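Local coordinates for protein fructosamine deglycase FrlB (Bacillus subtilis, PDB 3EUA) that catalyses the conversion of a range of fructosamine 6-phosphates to glucose 6-phosphate and a free amino acid, at residues I196-S201 and S224-A229; G202-V207 and G251-R256; L276-Y281 and L297-V302. All blocks are in the same frame, centred on the assembly; numbering follows the deposited sequence.

Interaction 1 of 3, residues I196-S201 and S224-A229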
loop_
_atom_site.group_PDB
_atom_site.type_symbol
_atom_site.label_atom_id
_atom_site.label_comp_id
_atom_site.label_asym_id
_atom_site.label_seq_id
_atom_site.Cartn_x
_atom_site.Cartn_y
_atom_site.Cartn_z
ATOM N N ILE A 196 -6.027 -18.265 1.884
ATOM C CA ILE A 196 -4.608 -18.432 2.164
ATOM C C ILE A 196 -4.000 -17.048 2.212
ATOM O O ILE A 196 -4.054 -16.307 1.219
ATOM C CB ILE A 196 -3.853 -19.240 1.101
ATOM C CG1 ILE A 196 -4.451 -20.642 0.912
ATOM C CG2 ILE A 196 -2.338 -19.302 1.492
ATOM C CD1 ILE A 196 -3.901 -21.426 -0.336
ATOM N N TYR A 197 -3.469 -16.682 3.370
ATOM C CA TYR A 197 -2.810 -15.384 3.541
ATOM C C TYR A 197 -1.382 -15.437 3.071
ATOM O O TYR A 197 -0.777 -16.504 3.005
ATOM C CB TYR A 197 -2.812 -14.989 5.023
ATOM C CG TYR A 197 -4.141 -14.551 5.555
ATOM C CD1 TYR A 197 -4.503 -13.216 5.491
ATOM C CD2 TYR A 197 -5.045 -15.445 6.115
ATOM C CE1 TYR A 197 -5.740 -12.768 5.970
ATOM C CE2 TYR A 197 -6.284 -15.007 6.607
ATOM C CZ TYR A 197 -6.619 -13.663 6.539
ATOM O OH TYR A 197 -7.835 -13.194 7.009
ATOM N N THR A 198 -0.844 -14.281 2.684
ATOM C CA THR A 198 0.552 -14.161 2.373
ATOM C C THR A 198 1.062 -13.065 3.311
ATOM O O THR A 198 0.261 -12.273 3.886
ATOM C CB THR A 198 0.860 -13.792 0.910
ATOM O OG1 THR A 198 0.334 -12.486 0.611
ATOM C CG2 THR A 198 0.315 -14.858 -0.057
HETATM N N MSE A 199 2.366 -13.041 3.516
HETATM C CA MSE A 199 2.984 -12.047 4.388
HETATM C C MSE A 199 4.467 -11.815 4.091
HETATM O O MSE A 199 5.201 -12.733 3.856
HETATM C CB MSE A 199 2.778 -12.459 5.842
HETATM C CG MSE A 199 3.442 -11.579 6.828
HETATM SE SE MSE A 199 2.682 -11.650 8.607
HETATM C CE MSE A 199 4.193 -11.066 9.159
ATOM N N ALA A 200 4.876 -10.558 4.092
ATOM C CA ALA A 200 6.267 -10.155 3.838
ATOM C C ALA A 200 6.401 -8.651 4.148
ATOM O O ALA A 200 5.406 -8.001 4.514
ATOM C CB ALA A 200 6.685 -10.451 2.406
ATOM N N SER A 201 7.625 -8.128 4.059
ATOM C CA SER A 201 7.906 -6.707 4.296
ATOM C C SER A 201 8.965 -6.191 3.327
ATOM O O SER A 201 9.438 -6.911 2.441
ATOM C CB SER A 201 8.362 -6.471 5.746
ATOM O OG SER A 201 9.596 -7.115 6.005
ATOM N N SER A 224 -7.516 -14.295 -0.511
ATOM C CA SER A 224 -6.190 -14.012 0.059
ATOM C C SER A 224 -6.131 -12.552 0.535
ATOM O O SER A 224 -7.120 -11.798 0.458
ATOM C CB SER A 224 -5.060 -14.364 -0.922
ATOM O OG SER A 224 -3.776 -14.429 -0.293
ATOM N N HIS A 225 -4.978 -12.197 1.072
ATOM C CA HIS A 225 -4.685 -10.866 1.624
ATOM C C HIS A 225 -3.224 -10.911 1.896
ATOM O O HIS A 225 -2.768 -11.857 2.530
ATOM C CB HIS A 225 -5.361 -10.706 2.980
ATOM C CG HIS A 225 -5.248 -9.341 3.589
ATOM N ND1 HIS A 225 -5.998 -8.976 4.691
ATOM C CD2 HIS A 225 -4.581 -8.223 3.203
ATOM C CE1 HIS A 225 -5.725 -7.715 5.003
ATOM N NE2 HIS A 225 -4.868 -7.234 4.114
ATOM N N ALA A 226 -2.476 -9.922 1.441
ATOM C CA ALA A 226 -1.047 -9.858 1.704
ATOM C C ALA A 226 -0.850 -8.947 2.902
ATOM O O ALA A 226 -0.969 -7.750 2.797
ATOM C CB ALA A 226 -0.247 -9.332 0.510
ATOM N N ILE A 227 -0.494 -9.536 4.021
ATOM C CA ILE A 227 -0.268 -8.774 5.246
ATOM C C ILE A 227 1.163 -8.242 5.300
ATOM O O ILE A 227 2.087 -8.972 5.108
ATOM C CB ILE A 227 -0.484 -9.649 6.531
ATOM C CG1 ILE A 227 -1.821 -10.399 6.469
ATOM C CG2 ILE A 227 -0.376 -8.782 7.814
ATOM C CD1 ILE A 227 -2.964 -9.516 6.246
ATOM N N HIS A 228 1.343 -6.974 5.598
ATOM C CA HIS A 228 2.684 -6.454 5.772
ATOM C C HIS A 228 3.185 -6.979 7.144
ATOM O O HIS A 228 2.478 -6.917 8.172
ATOM C CB HIS A 228 2.720 -4.933 5.658
ATOM C CG HIS A 228 4.073 -4.353 5.923
ATOM N ND1 HIS A 228 4.540 -4.122 7.199
ATOM C CD2 HIS A 228 5.071 -3.993 5.085
ATOM C CE1 HIS A 228 5.763 -3.633 7.131
ATOM N NE2 HIS A 228 6.123 -3.579 5.861
ATOM N N ALA A 229 4.380 -7.552 7.153
ATOM C CA ALA A 229 4.943 -8.174 8.377
ATOM C C ALA A 229 5.026 -7.278 9.605
ATOM O O ALA A 229 4.954 -7.779 10.732
ATOM C CB ALA A 229 6.282 -8.783 8.100
#

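Interaction 2 of 3, residues G202-V207 and G251-R256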
loop_
_atom_site.group_PDB
_atom_site.type_symbol
_atom_site.label_atom_id
_atom_site.label_comp_id
_atom_site.label_asym_id
_atom_site.label_seq_id
_atom_site.Cartn_x
_atom_site.Cartn_y
_atom_site.Cartn_z
ATOM N N GLY A 202 9.261 -4.906 3.423
ATOM C CA GLY A 202 10.298 -4.309 2.585
ATOM C C GLY A 202 10.161 -4.551 1.101
ATOM O O GLY A 202 9.085 -4.414 0.547
ATOM N N ALA A 203 11.250 -4.969 0.466
ATOM C CA ALA A 203 11.309 -5.208 -0.969
ATOM C C ALA A 203 10.564 -6.451 -1.417
ATOM O O ALA A 203 10.412 -6.654 -2.611
ATOM C CB ALA A 203 12.751 -5.282 -1.421
ATOM N N ASN A 204 10.116 -7.279 -0.461
ATOM C CA ASN A 204 9.413 -8.525 -0.751
ATOM C C ASN A 204 7.893 -8.387 -0.704
ATOM O O ASN A 204 7.172 -9.325 -1.085
ATOM C CB ASN A 204 9.832 -9.571 0.314
ATOM C CG ASN A 204 11.316 -9.536 0.593
ATOM O OD1 ASN A 204 11.757 -9.135 1.674
ATOM N ND2 ASN A 204 12.094 -9.834 -0.416
ATOM N N TYR A 205 7.382 -7.246 -0.218
ATOM C CA TYR A 205 5.940 -7.076 -0.045
ATOM C C TYR A 205 5.174 -7.202 -1.350
ATOM O O TYR A 205 4.133 -7.842 -1.372
ATOM C CB TYR A 205 5.577 -5.771 0.701
ATOM C CG TYR A 205 4.055 -5.666 0.863
ATOM C CD1 TYR A 205 3.394 -6.458 1.792
ATOM C CD2 TYR A 205 3.285 -4.856 0.034
ATOM C CE1 TYR A 205 2.038 -6.429 1.930
ATOM C CE2 TYR A 205 1.889 -4.805 0.178
ATOM C CZ TYR A 205 1.282 -5.606 1.123
ATOM O OH TYR A 205 -0.081 -5.602 1.259
ATOM N N GLY A 206 5.681 -6.658 -2.451
ATOM C CA GLY A 206 4.974 -6.775 -3.749
ATOM C C GLY A 206 4.853 -8.218 -4.237
ATOM O O GLY A 206 3.869 -8.546 -4.901
ATOM N N VAL A 207 5.811 -9.084 -3.864
ATOM C CA VAL A 207 5.779 -10.517 -4.217
ATOM C C VAL A 207 4.590 -11.195 -3.537
ATOM O O VAL A 207 3.870 -11.981 -4.175
ATOM C CB VAL A 207 7.136 -11.242 -3.866
ATOM C CG1 VAL A 207 7.090 -12.719 -4.152
ATOM C CG2 VAL A 207 8.249 -10.587 -4.626
ATOM N N GLY A 251 13.027 -12.311 3.272
ATOM C CA GLY A 251 13.984 -11.840 2.285
ATOM C C GLY A 251 15.340 -11.592 2.888
ATOM O O GLY A 251 15.645 -12.076 3.978
ATOM N N LEU A 252 16.136 -10.825 2.172
ATOM C CA LEU A 252 17.507 -10.516 2.591
ATOM C C LEU A 252 17.744 -8.999 2.712
ATOM O O LEU A 252 18.900 -8.514 2.765
ATOM C CB LEU A 252 18.501 -11.111 1.577
ATOM C CG LEU A 252 18.503 -12.635 1.385
ATOM C CD1 LEU A 252 19.386 -13.046 0.228
ATOM C CD2 LEU A 252 18.923 -13.361 2.677
ATOM N N ASP A 253 16.663 -8.240 2.740
ATOM C CA ASP A 253 16.799 -6.790 2.860
ATOM C C ASP A 253 16.832 -6.393 4.346
ATOM O O ASP A 253 16.787 -7.239 5.264
ATOM C CB ASP A 253 15.770 -5.985 1.985
ATOM C CG ASP A 253 14.299 -6.052 2.463
ATOM O OD1 ASP A 253 14.014 -6.271 3.670
ATOM O OD2 ASP A 253 13.397 -5.854 1.599
ATOM N N GLU A 254 16.927 -5.093 4.562
ATOM C CA GLU A 254 17.011 -4.535 5.882
ATOM C C GLU A 254 15.803 -4.817 6.764
ATOM O O GLU A 254 15.923 -4.715 7.964
ATOM C CB GLU A 254 17.200 -3.004 5.805
ATOM C CG GLU A 254 18.504 -2.458 5.207
ATOM C CD GLU A 254 18.648 -2.598 3.697
ATOM O OE1 GLU A 254 17.720 -3.117 3.040
ATOM O OE2 GLU A 254 19.705 -2.175 3.170
ATOM N N THR A 255 14.655 -5.160 6.168
ATOM C CA THR A 255 13.423 -5.402 6.894
ATOM C C THR A 255 13.212 -6.853 7.283
ATOM O O THR A 255 12.207 -7.166 7.910
ATOM C CB THR A 255 12.188 -4.890 6.091
ATOM O OG1 THR A 255 11.830 -5.806 5.043
ATOM C CG2 THR A 255 12.451 -3.510 5.503
ATOM N N ARG A 256 14.158 -7.732 6.970
ATOM C CA ARG A 256 14.040 -9.128 7.353
ATOM C C ARG A 256 13.667 -9.328 8.854
ATOM O O ARG A 256 12.895 -10.244 9.170
ATOM C CB ARG A 256 15.320 -9.867 7.033
ATOM C CG ARG A 256 15.281 -11.334 7.394
ATOM C CD ARG A 256 16.625 -11.917 7.208
ATOM N NE ARG A 256 16.649 -13.285 7.685
ATOM C CZ ARG A 256 16.256 -14.338 6.989
ATOM N NH1 ARG A 256 15.817 -14.238 5.725
ATOM N NH2 ARG A 256 16.350 -15.526 7.562
#

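Interaction 3 of 3, residues L276-Y281 and L297-V302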
loop_
_atom_site.group_PDB
_atom_site.type_symbol
_atom_site.label_atom_id
_atom_site.label_comp_id
_atom_site.label_asym_id
_atom_site.label_seq_id
_atom_site.Cartn_x
_atom_site.Cartn_y
_atom_site.Cartn_z
ATOM N N LEU A 276 8.925 -19.471 2.889
ATOM C CA LEU A 276 9.961 -19.379 1.845
ATOM C C LEU A 276 10.976 -18.411 2.369
ATOM O O LEU A 276 10.683 -17.213 2.525
ATOM C CB LEU A 276 9.417 -18.855 0.504
ATOM C CG LEU A 276 8.616 -19.831 -0.338
ATOM C CD1 LEU A 276 7.256 -20.088 0.296
ATOM C CD2 LEU A 276 8.507 -19.227 -1.738
ATOM N N ASP A 277 12.159 -18.922 2.683
ATOM C CA ASP A 277 13.219 -18.088 3.246
ATOM C C ASP A 277 14.360 -17.984 2.248
ATOM O O ASP A 277 15.026 -18.984 1.946
ATOM C CB ASP A 277 13.708 -18.682 4.584
ATOM C CG ASP A 277 14.769 -17.811 5.301
ATOM O OD1 ASP A 277 15.307 -16.830 4.731
ATOM O OD2 ASP A 277 15.081 -18.130 6.469
ATOM N N ALA A 278 14.583 -16.771 1.741
ATOM C CA ALA A 278 15.628 -16.492 0.769
ATOM C C ALA A 278 17.031 -16.848 1.289
ATOM O O ALA A 278 17.949 -17.109 0.523
ATOM C CB ALA A 278 15.586 -15.027 0.372
ATOM N N ALA A 279 17.192 -16.824 2.599
ATOM C CA ALA A 279 18.474 -17.191 3.193
ATOM C C ALA A 279 18.825 -18.654 2.925
ATOM O O ALA A 279 20.008 -19.013 2.987
ATOM C CB ALA A 279 18.475 -16.869 4.670
ATOM N N SER A 280 17.827 -19.488 2.601
ATOM C CA SER A 280 18.054 -20.907 2.291
ATOM C C SER A 280 18.522 -21.117 0.847
ATOM O O SER A 280 18.875 -22.230 0.501
ATOM C CB SER A 280 16.802 -21.732 2.593
ATOM O OG SER A 280 15.741 -21.414 1.714
ATOM N N TYR A 281 18.516 -20.065 0.019
ATOM C CA TYR A 281 18.963 -20.148 -1.359
ATOM C C TYR A 281 20.421 -19.732 -1.454
ATOM O O TYR A 281 20.994 -19.218 -0.489
ATOM C CB TYR A 281 18.053 -19.308 -2.288
ATOM C CG TYR A 281 16.575 -19.584 -2.095
ATOM C CD1 TYR A 281 16.097 -20.883 -1.893
ATOM C CD2 TYR A 281 15.648 -18.562 -2.169
ATOM C CE1 TYR A 281 14.741 -21.140 -1.711
ATOM C CE2 TYR A 281 14.261 -18.813 -1.999
ATOM C CZ TYR A 281 13.827 -20.097 -1.769
ATOM O OH TYR A 281 12.492 -20.341 -1.599
ATOM N N LEU A 297 13.050 -11.352 -6.369
ATOM C CA LEU A 297 12.939 -11.989 -7.702
ATOM C C LEU A 297 12.999 -13.494 -7.568
ATOM O O LEU A 297 12.219 -14.223 -8.199
ATOM C CB LEU A 297 14.013 -11.531 -8.662
ATOM C CG LEU A 297 13.856 -10.137 -9.232
ATOM C CD1 LEU A 297 13.627 -9.055 -8.154
ATOM C CD2 LEU A 297 15.085 -9.814 -10.050
ATOM N N VAL A 298 13.889 -13.968 -6.732
ATOM C CA VAL A 298 14.014 -15.408 -6.498
ATOM C C VAL A 298 12.783 -15.967 -5.785
ATOM O O VAL A 298 12.276 -17.011 -6.146
ATOM C CB VAL A 298 15.237 -15.721 -5.630
ATOM C CG1 VAL A 298 15.395 -17.228 -5.556
ATOM C CG2 VAL A 298 16.501 -15.095 -6.248
ATOM N N LEU A 299 12.322 -15.257 -4.752
ATOM C CA LEU A 299 11.137 -15.666 -3.994
ATOM C C LEU A 299 9.934 -15.745 -4.945
ATOM O O LEU A 299 9.161 -16.719 -4.935
ATOM C CB LEU A 299 10.911 -14.715 -2.797
ATOM C CG LEU A 299 11.868 -14.814 -1.578
ATOM C CD1 LEU A 299 11.806 -13.583 -0.649
ATOM C CD2 LEU A 299 11.533 -16.126 -0.811
ATOM N N ASN A 300 9.821 -14.751 -5.809
ATOM C CA ASN A 300 8.762 -14.731 -6.788
ATOM C C ASN A 300 8.800 -15.916 -7.754
ATOM O O ASN A 300 7.741 -16.470 -8.112
ATOM C CB ASN A 300 8.829 -13.461 -7.616
ATOM C CG ASN A 300 7.676 -13.340 -8.543
ATOM O OD1 ASN A 300 6.545 -13.294 -8.093
ATOM N ND2 ASN A 300 7.944 -13.231 -9.857
ATOM N N ARG A 301 10.002 -16.267 -8.211
ATOM C CA ARG A 301 10.159 -17.387 -9.145
ATOM C C ARG A 301 9.786 -18.705 -8.481
ATOM O O ARG A 301 9.122 -19.546 -9.064
ATOM C CB ARG A 301 11.590 -17.461 -9.658
ATOM C CG ARG A 301 11.865 -18.603 -10.667
ATOM C CD ARG A 301 11.005 -18.448 -11.959
ATOM N NE ARG A 301 11.014 -19.633 -12.812
ATOM C CZ ARG A 301 10.175 -20.662 -12.700
ATOM N NH1 ARG A 301 9.245 -20.711 -11.767
ATOM N NH2 ARG A 301 10.270 -21.670 -13.541
ATOM N N VAL A 302 10.222 -18.899 -7.238
ATOM C CA VAL A 302 9.886 -20.134 -6.505
ATOM C C VAL A 302 8.379 -20.255 -6.316
ATOM O O VAL A 302 7.797 -21.330 -6.530
ATOM C CB VAL A 302 10.587 -20.167 -5.155
ATOM C CG1 VAL A 302 10.046 -21.294 -4.279
ATOM C CG2 VAL A 302 12.120 -20.281 -5.376
#

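Interaction 1 of 3, residues I196-S201 and S224-A229
On the apolar side of this strand pair, Y197, M199 and I227 share one face of the sheet. CD1 of Y197 lies 4.0 Å from CG1 of I227, and the same ring, at CD1 and CE1, touches CB of H225, whose imidazole carries CD1 of I227 over the centre of one face. The selenomethionine M199 runs extended from a CG placed anti to its backbone N (chi1 176°), which sets SE beside I227, 4.3 Å from CG2. On the other face, OG1 of T198 sits 3.2 Å from CB of A226 and bonds to S212 of helix 205-220. Between the faces runs the backbone ladder: T198 N donates to H225 O (3.1 Å), I227 N to T198 O (2.8 Å), and A229 N to A200 O (2.9 Å), while the bond from A200 N to I227 O is weak. At the polar edges, S224 OG bonds to S212 (its approach to I196 O is doubtfully short), Y197 OH reaches H223 and H228 NE2 binds E63, both of the second subunit. The strands run parallel, joined through helix 205-220: a beta-alpha-beta crossover at the edge of the four-stranded parallel sheet of the second SIS domain.

Interaction 2 of 3, residues G202-V207 and G251-R256
D253 and A203 make the one hydrogen bond between these two segments: A203 N donates to D253 OD2 at 2.6 Å, with an N-H...O angle of 161°, and meets the oxygen nearly along its C-O axis. The other carboxylate oxygen serves its own loop. D253 OD1 takes T255 OG1 on its syn lone pair at 2.6 Å and T255 N on the anti side at 2.8 Å, the latter a capping bond before helix 256-269. With CG lodged between the backbone N and the carbonyl carbon (chi1 70°), the carboxylate can hold its own turn with one oxygen and reach across with the other. An alanine here would remove all three acceptor contacts, and would probably leave A203 N without its mate and the T255 hydroxyl freer to turn.

Van der Waals contact fills in around this bond. CG2 of T255 lies 3.7 Å from CA of G202, and N204 packs by G251. At G202 a CB would run into T255 and D253, and the positive phi also favours glycine. R256 NH1 donates to the backbone G251 O at 2.8 Å, which lies close to the guanidinium plane of R256, and also forms a salt bridge with D277.

The contact thus joins the turn leading into helix 205-220 to the loop linking strand 246-250 with helix 256-269; Y45 of helix 41-50 packs on A203, D253 and T255.

Interaction 3 of 3, residues L276-Y281 and L297-V302
L299 brings its CD2 methyl to L276, the last but one residue of strand 273-277. That methyl lies 3.7 Å from CB of L276 and also reaches the edge of the Y281 ring, near its plane, 4.0 Å from CE2; the two side chains cross at about a right angle. The other branch, CD1, faces CB of A278. Three residues on, V302 slides past L276 in the opposite direction, its CG1 3.6 Å from L276 CD2. The ring of Y281 is reached by both valines: V298 CG1 lies 3.6 Å from CD2, and V302 CG2 lies 4.0 Å from CZ. With CG anti to its carbonyl carbon (chi1 -50°), Y281 sets its ring against V298 and V302.

None of the polar bonds joins the two segments; several lie inside the turn. D277 OD1 accepts from A279 N at 2.8 Å, an Asx turn, and has R256 as a second partner in a salt bridge, while D277 O accepts from both S280 OG and S280 N. That same carbonyl oxygen stands over the centre of one face of the Y281 ring. The tyrosine hydroxyl bonds to E179 of helix 158-190.

Across the interface, then, branched aliphatic groups and one aromatic ring bury each other, while the polar groups of the turn find partners within it or in R256, Q178 and E179; the association between strand end and helix 288-313 rests on apolar burial.

How the interactions relate
The three contacts tie together successive parts of the second SIS domain, whose sheet is bordered within this chain by strands 226-228 and 273-277. Interactions 1 and 2 alternate along the chain and have centres about 12 Å apart; S201 OG lies 2.8 Å from T255 OG1, a probable hydrogen bond, and Y205 OH lies 2.8 Å from A226 O, likewise probable. Both also touch the second subunit, with E63 of that chain reaching H228 and G202. Interaction 2 meets interaction 3, about 11 Å between centres, through the salt bridge of R256 NH1 to D277 OD1 at 2.8 Å. Interactions 1 and 3 do not touch, their nearest atoms being about 7 Å apart, so interaction 2 bridges them.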